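Local coordinates for transcriptional regulator, PadR family (Bacillus cereus, PDB 4ESB), which probably binds DNA as a dimer through winged helix-turn-helix domains and so regulates transcription, at residues Y74-D78 with K79-Q83; Y16-Q20 with E21-G25. All blocks are in the same frame, centred on the assembly; numbering follows the deposited sequence.

Contact 1: residues Y74-D78 with K79-Q83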
loop_
_atom_site.group_PDB
_atom_site.type_symbol
_atom_site.label_atom_id
_atom_site.label_comp_id
_atom_site.label_asym_id
_atom_site.label_seq_id
_atom_site.Cartn_x
_atom_site.Cartn_y
_atom_site.Cartn_z
ATOM N N TYR A 74 10.928 -13.622 18.820
ATOM C CA TYR A 74 10.979 -12.180 18.606
ATOM C C TYR A 74 9.862 -11.474 19.367
ATOM O O TYR A 74 8.721 -11.937 19.382
ATOM C CB TYR A 74 10.850 -11.846 17.119
ATOM C CG TYR A 74 11.979 -12.357 16.255
ATOM C CD1 TYR A 74 13.178 -11.662 16.163
ATOM C CD2 TYR A 74 11.839 -13.525 15.518
ATOM C CE1 TYR A 74 14.209 -12.123 15.370
ATOM C CE2 TYR A 74 12.866 -13.994 14.720
ATOM C CZ TYR A 74 14.048 -13.289 14.650
ATOM O OH TYR A 74 15.073 -13.751 13.858
ATOM N N HIS A 75 10.199 -10.357 20.003
ATOM C CA HIS A 75 9.191 -9.487 20.597
ATOM C C HIS A 75 9.393 -8.055 20.121
ATOM O O HIS A 75 10.468 -7.691 19.649
ATOM C CB HIS A 75 9.227 -9.555 22.127
ATOM C CG HIS A 75 10.489 -9.021 22.731
ATOM N ND1 HIS A 75 10.806 -7.682 22.729
ATOM C CD2 HIS A 75 11.508 -9.650 23.364
ATOM C CE1 HIS A 75 11.971 -7.507 23.333
ATOM N NE2 HIS A 75 12.415 -8.686 23.726
ATOM N N ILE A 76 8.346 -7.250 20.256
ATOM C CA ILE A 76 8.331 -5.884 19.745
ATOM C C ILE A 76 8.886 -4.921 20.789
ATOM O O ILE A 76 8.668 -5.103 21.988
ATOM C CB ILE A 76 6.891 -5.468 19.365
ATOM C CG1 ILE A 76 6.896 -4.247 18.444
ATOM C CG2 ILE A 76 6.056 -5.208 20.619
ATOM C CD1 ILE A 76 5.546 -3.981 17.798
ATOM N N THR A 77 9.616 -3.908 20.332
ATOM C CA THR A 77 10.142 -2.880 21.227
ATOM C C THR A 77 9.143 -1.736 21.341
ATOM O O THR A 77 8.155 -1.689 20.606
ATOM C CB THR A 77 11.481 -2.302 20.724
ATOM O OG1 THR A 77 11.271 -1.573 19.507
ATOM C CG2 THR A 77 12.499 -3.411 20.491
ATOM N N ASP A 78 9.397 -0.814 22.265
ATOM C CA ASP A 78 8.551 0.365 22.406
ATOM C C ASP A 78 8.553 1.164 21.108
ATOM O O ASP A 78 7.509 1.610 20.634
ATOM C CB ASP A 78 9.031 1.241 23.560
ATOM C CG ASP A 78 8.346 2.594 23.586
ATOM O OD1 ASP A 78 7.150 2.652 23.943
ATOM O OD2 ASP A 78 9.006 3.600 23.248
ATOM N N LYS A 79 9.740 1.345 20.541
ATOM C CA LYS A 79 9.881 2.026 19.262
ATOM C C LYS A 79 9.053 1.317 18.192
ATOM O O LYS A 79 8.409 1.958 17.364
ATOM C CB LYS A 79 11.351 2.066 18.840
ATOM C CG LYS A 79 11.595 2.747 17.503
ATOM C CD LYS A 79 13.069 2.736 17.133
ATOM C CE LYS A 79 13.296 3.317 15.744
ATOM N NZ LYS A 79 14.706 3.161 15.292
ATOM N N GLY A 80 9.076 -0.013 18.220
ATOM C CA GLY A 80 8.333 -0.810 17.263
ATOM C C GLY A 80 6.832 -0.645 17.418
ATOM O O GLY A 80 6.095 -0.628 16.430
ATOM N N LEU A 81 6.379 -0.528 18.662
ATOM C CA LEU A 81 4.961 -0.330 18.948
ATOM C C LEU A 81 4.491 1.038 18.465
ATOM O O LEU A 81 3.406 1.164 17.902
ATOM C CB LEU A 81 4.693 -0.464 20.448
ATOM C CG LEU A 81 4.726 -1.884 21.016
ATOM C CD1 LEU A 81 5.000 -1.839 22.507
ATOM C CD2 LEU A 81 3.419 -2.609 20.734
ATOM N N GLU A 82 5.306 2.063 18.694
ATOM C CA GLU A 82 4.983 3.403 18.219
ATOM C C GLU A 82 4.733 3.359 16.721
ATOM O O GLU A 82 3.754 3.907 16.215
ATOM C CB GLU A 82 6.134 4.369 18.507
ATOM C CG GLU A 82 6.099 5.000 19.883
ATOM C CD GLU A 82 7.412 5.670 20.244
ATOM O OE1 GLU A 82 8.281 5.794 19.354
ATOM O OE2 GLU A 82 7.578 6.066 21.419
ATOM N N GLN A 83 5.637 2.688 16.019
ATOM C CA GLN A 83 5.597 2.621 14.567
ATOM C C GLN A 83 4.426 1.766 14.093
ATOM O O GLN A 83 3.851 2.020 13.037
ATOM C CB GLN A 83 6.918 2.059 14.037
ATOM C CG GLN A 83 7.094 2.179 12.531
ATOM C CD GLN A 83 8.533 1.965 12.096
ATOM O OE1 GLN A 83 9.463 2.468 12.729
ATOM N NE2 GLN A 83 8.722 1.213 11.015
#
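Thr-77 and Gly-80 meet at the start of a helix, where the threonine hydroxyl caps the first turn. Thr-77 OG1 takes the N-H of Gly-80 at 3.0 Å, with an N-H...O angle of 151°. A chi1 of 67° sets OG1 between the backbone N and the carbonyl carbon, and from there it turns over the helix end. Threonine suits this N-cap because its short side chain brings an acceptor oxygen back to a first-turn N-H, which has no preceding helical turn to bond; the hydroxyl's second partner is Lys-56 O. Behind the cap, regular helical bonds take over: Leu-81 N to Thr-77 O at 2.9 Å and Glu-82 N to Asp-78 O at 3.0 Å. The junction is where the last strand of the winged helix-turn-helix domain, 70-76, passes directly into the long C-terminal helix 78-101.

Apolar contact comes from Ile-76, the last strand residue. Its CG2 lies 3.6 Å from Leu-81 CG. Gly-80, having no side chain, lets CG1 and CD1 of Ile-76 lie directly against the helix backbone, CD1 3.6 Å from Gly-80 C.

Asp-78 OD2 and Glu-82 OE2 approach to 3.4 Å with their carboxylate planes 77° apart, a repulsive pairing probably eased by solvent and by the positive helix start. Lys-79 stretches out in an extended chain, its NZ bonded to Glu-55 O.

Contact 2: residues Y16-Q20 with E21-G25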
loop_
_atom_site.group_PDB
_atom_site.type_symbol
_atom_site.label_atom_id
_atom_site.label_comp_id
_atom_site.label_asym_id
_atom_site.label_seq_id
_atom_site.Cartn_x
_atom_site.Cartn_y
_atom_site.Cartn_z
ATOM N N TYR A 16 2.523 -6.159 13.719
ATOM C CA TYR A 16 1.237 -6.466 14.334
ATOM C C TYR A 16 1.262 -7.850 14.959
ATOM O O TYR A 16 0.901 -8.029 16.119
ATOM C CB TYR A 16 0.097 -6.401 13.320
ATOM C CG TYR A 16 -1.226 -6.775 13.943
ATOM C CD1 TYR A 16 -1.899 -5.885 14.769
ATOM C CD2 TYR A 16 -1.789 -8.026 13.729
ATOM C CE1 TYR A 16 -3.103 -6.225 15.355
ATOM C CE2 TYR A 16 -2.994 -8.375 14.309
ATOM C CZ TYR A 16 -3.646 -7.470 15.121
ATOM O OH TYR A 16 -4.843 -7.813 15.702
ATOM N N ILE A 17 1.691 -8.830 14.171
ATOM C CA ILE A 17 1.703 -10.219 14.608
ATOM C C ILE A 17 2.608 -10.404 15.818
ATOM O O ILE A 17 2.209 -11.016 16.809
ATOM C CB ILE A 17 2.148 -11.152 13.466
ATOM C CG1 ILE A 17 1.002 -11.330 12.467
ATOM C CG2 ILE A 17 2.578 -12.506 14.013
ATOM C CD1 ILE A 17 1.443 -11.789 11.096
ATOM N N ILE A 18 3.823 -9.870 15.741
ATOM C CA ILE A 18 4.775 -9.981 16.841
ATOM C C ILE A 18 4.279 -9.246 18.085
ATOM O O ILE A 18 4.557 -9.668 19.208
ATOM C CB ILE A 18 6.164 -9.441 16.446
ATOM C CG1 ILE A 18 6.761 -10.294 15.321
ATOM C CG2 ILE A 18 7.092 -9.437 17.652
ATOM C CD1 ILE A 18 8.192 -9.942 14.962
ATOM N N SER A 19 3.546 -8.153 17.886
ATOM C CA SER A 19 3.031 -7.376 19.011
ATOM C C SER A 19 2.001 -8.184 19.791
ATOM O O SER A 19 1.794 -7.960 20.985
ATOM C CB SER A 19 2.425 -6.046 18.538
ATOM O OG SER A 19 1.083 -6.182 18.095
ATOM N N GLN A 20 1.369 -9.133 19.111
ATOM C CA GLN A 20 0.287 -9.908 19.704
ATOM C C GLN A 20 0.776 -11.219 20.305
ATOM O O GLN A 20 0.142 -11.765 21.207
ATOM C CB GLN A 20 -0.805 -10.178 18.666
ATOM C CG GLN A 20 -1.568 -8.933 18.241
ATOM C CD GLN A 20 -2.294 -8.272 19.400
ATOM O OE1 GLN A 20 -2.992 -8.935 20.168
ATOM N NE2 GLN A 20 -2.128 -6.958 19.535
ATOM N N GLU A 21 1.906 -11.720 19.814
ATOM C CA GLU A 21 2.455 -12.972 20.314
ATOM C C GLU A 21 3.933 -13.133 19.969
ATOM O O GLU A 21 4.339 -12.968 18.820
ATOM C CB GLU A 21 1.676 -14.160 19.745
ATOM C CG GLU A 21 2.148 -15.506 20.271
ATOM C CD GLU A 21 1.640 -16.667 19.437
ATOM O OE1 GLU A 21 0.885 -16.424 18.472
ATOM O OE2 GLU A 21 2.000 -17.824 19.744
ATOM N N GLU A 22 4.732 -13.451 20.981
ATOM C CA GLU A 22 6.123 -13.833 20.775
ATOM C C GLU A 22 6.179 -15.032 19.838
ATOM O O GLU A 22 5.579 -16.068 20.117
ATOM C CB GLU A 22 6.772 -14.208 22.109
ATOM C CG GLU A 22 7.953 -13.349 22.504
ATOM C CD GLU A 22 8.652 -13.870 23.742
ATOM O OE1 GLU A 22 7.973 -14.454 24.614
ATOM O OE2 GLU A 22 9.886 -13.704 23.839
ATOM N N VAL A 23 6.904 -14.898 18.734
ATOM C CA VAL A 23 7.001 -15.979 17.754
ATOM C C VAL A 23 8.425 -16.165 17.240
ATOM O O VAL A 23 9.184 -15.201 17.136
ATOM C CB VAL A 23 6.090 -15.718 16.537
ATOM C CG1 VAL A 23 4.621 -15.762 16.946
ATOM C CG2 VAL A 23 6.443 -14.389 15.880
ATOM N N TYR A 24 8.783 -17.406 16.917
ATOM C CA TYR A 24 10.059 -17.666 16.256
ATOM C C TYR A 24 9.880 -17.640 14.742
ATOM O O TYR A 24 8.753 -17.617 14.244
ATOM C CB TYR A 24 10.725 -18.969 16.741
ATOM C CG TYR A 24 9.924 -20.254 16.602
ATOM C CD1 TYR A 24 8.891 -20.555 17.478
ATOM C CD2 TYR A 24 10.243 -21.189 15.625
ATOM C CE1 TYR A 24 8.176 -21.735 17.364
ATOM C CE2 TYR A 24 9.536 -22.373 15.505
ATOM C CZ TYR A 24 8.506 -22.641 16.376
ATOM O OH TYR A 24 7.801 -23.819 16.256
ATOM N N GLY A 25 10.995 -17.624 14.020
ATOM C CA GLY A 25 10.989 -17.383 12.588
ATOM C C GLY A 25 9.991 -18.209 11.799
ATOM O O GLY A 25 9.206 -17.667 11.019
#
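Ile-17 O, near the end of helix 10-20, accepts two backbone N-H groups. Glu-21 N reaches it at 3.1 Å, lying in the carbonyl plane, and Gln-20 N comes to the same distance from Ile-17 O. Glu-21 N also makes a weak bond to Ile-18 O, 3.4 Å away, and so divides between an i-4 and a weaker i-3 carbonyl where the helix ends. In the same turn, Ser-19 OG donates to Tyr-16 O at 2.7 Å; a small hydroxyl suits this place because it can fold back onto its own helix.

Beyond the turn the chain straightens, and Val-23 points its side chain back toward the helix. Its CG2 lies 4.1 Å from Ile-18 CG1, an apolar contact in which the two branched side chains cross at a slant. With CG1 of Val-23 beside the backbone N (chi1 -66°), CG2 falls between the N and the carbonyl carbon. Beta-branched residues fit here, offering compact hydrocarbon to a buried seam. On the more exposed side, a chi1 of -68° puts Gln-20 CG 4.0 Å above one face of the Tyr-16 ring, toward its rim.

Ile-18 also packs on Tyr-74 and Ile-58 of the wing strands, whereas Ile-17 and Val-23 share Leu-28. Tyr-16 touches Leu-84 and Leu-102 of the second subunit, so the end of helix 10-20 sits among the wing strands, helix 25-34, helix 78-101 and the second subunit.

How the contacts relate
Contact 2 comes first along the chain, and contact 1 follows after helices 25-34 and 42-54 and the wing strand 58-64; their centres are about 11 Å apart. They meet in the three-stranded antiparallel sheet, where strand 23-24 pairs with the central strand 70-76. Tyr-74 N and Val-23 O, 2.9 Å apart, probably form a hydrogen bond there, and Ile-18 CG2 packs 3.6 Å from His-75 CA. Contact 2 thus ties helix 10-20 to the sheet within the presumed DNA-binding winged fold, whereas contact 1 passes from the sheet to helix 78-101, a helix that in PadR proteins generally serves dimerisation.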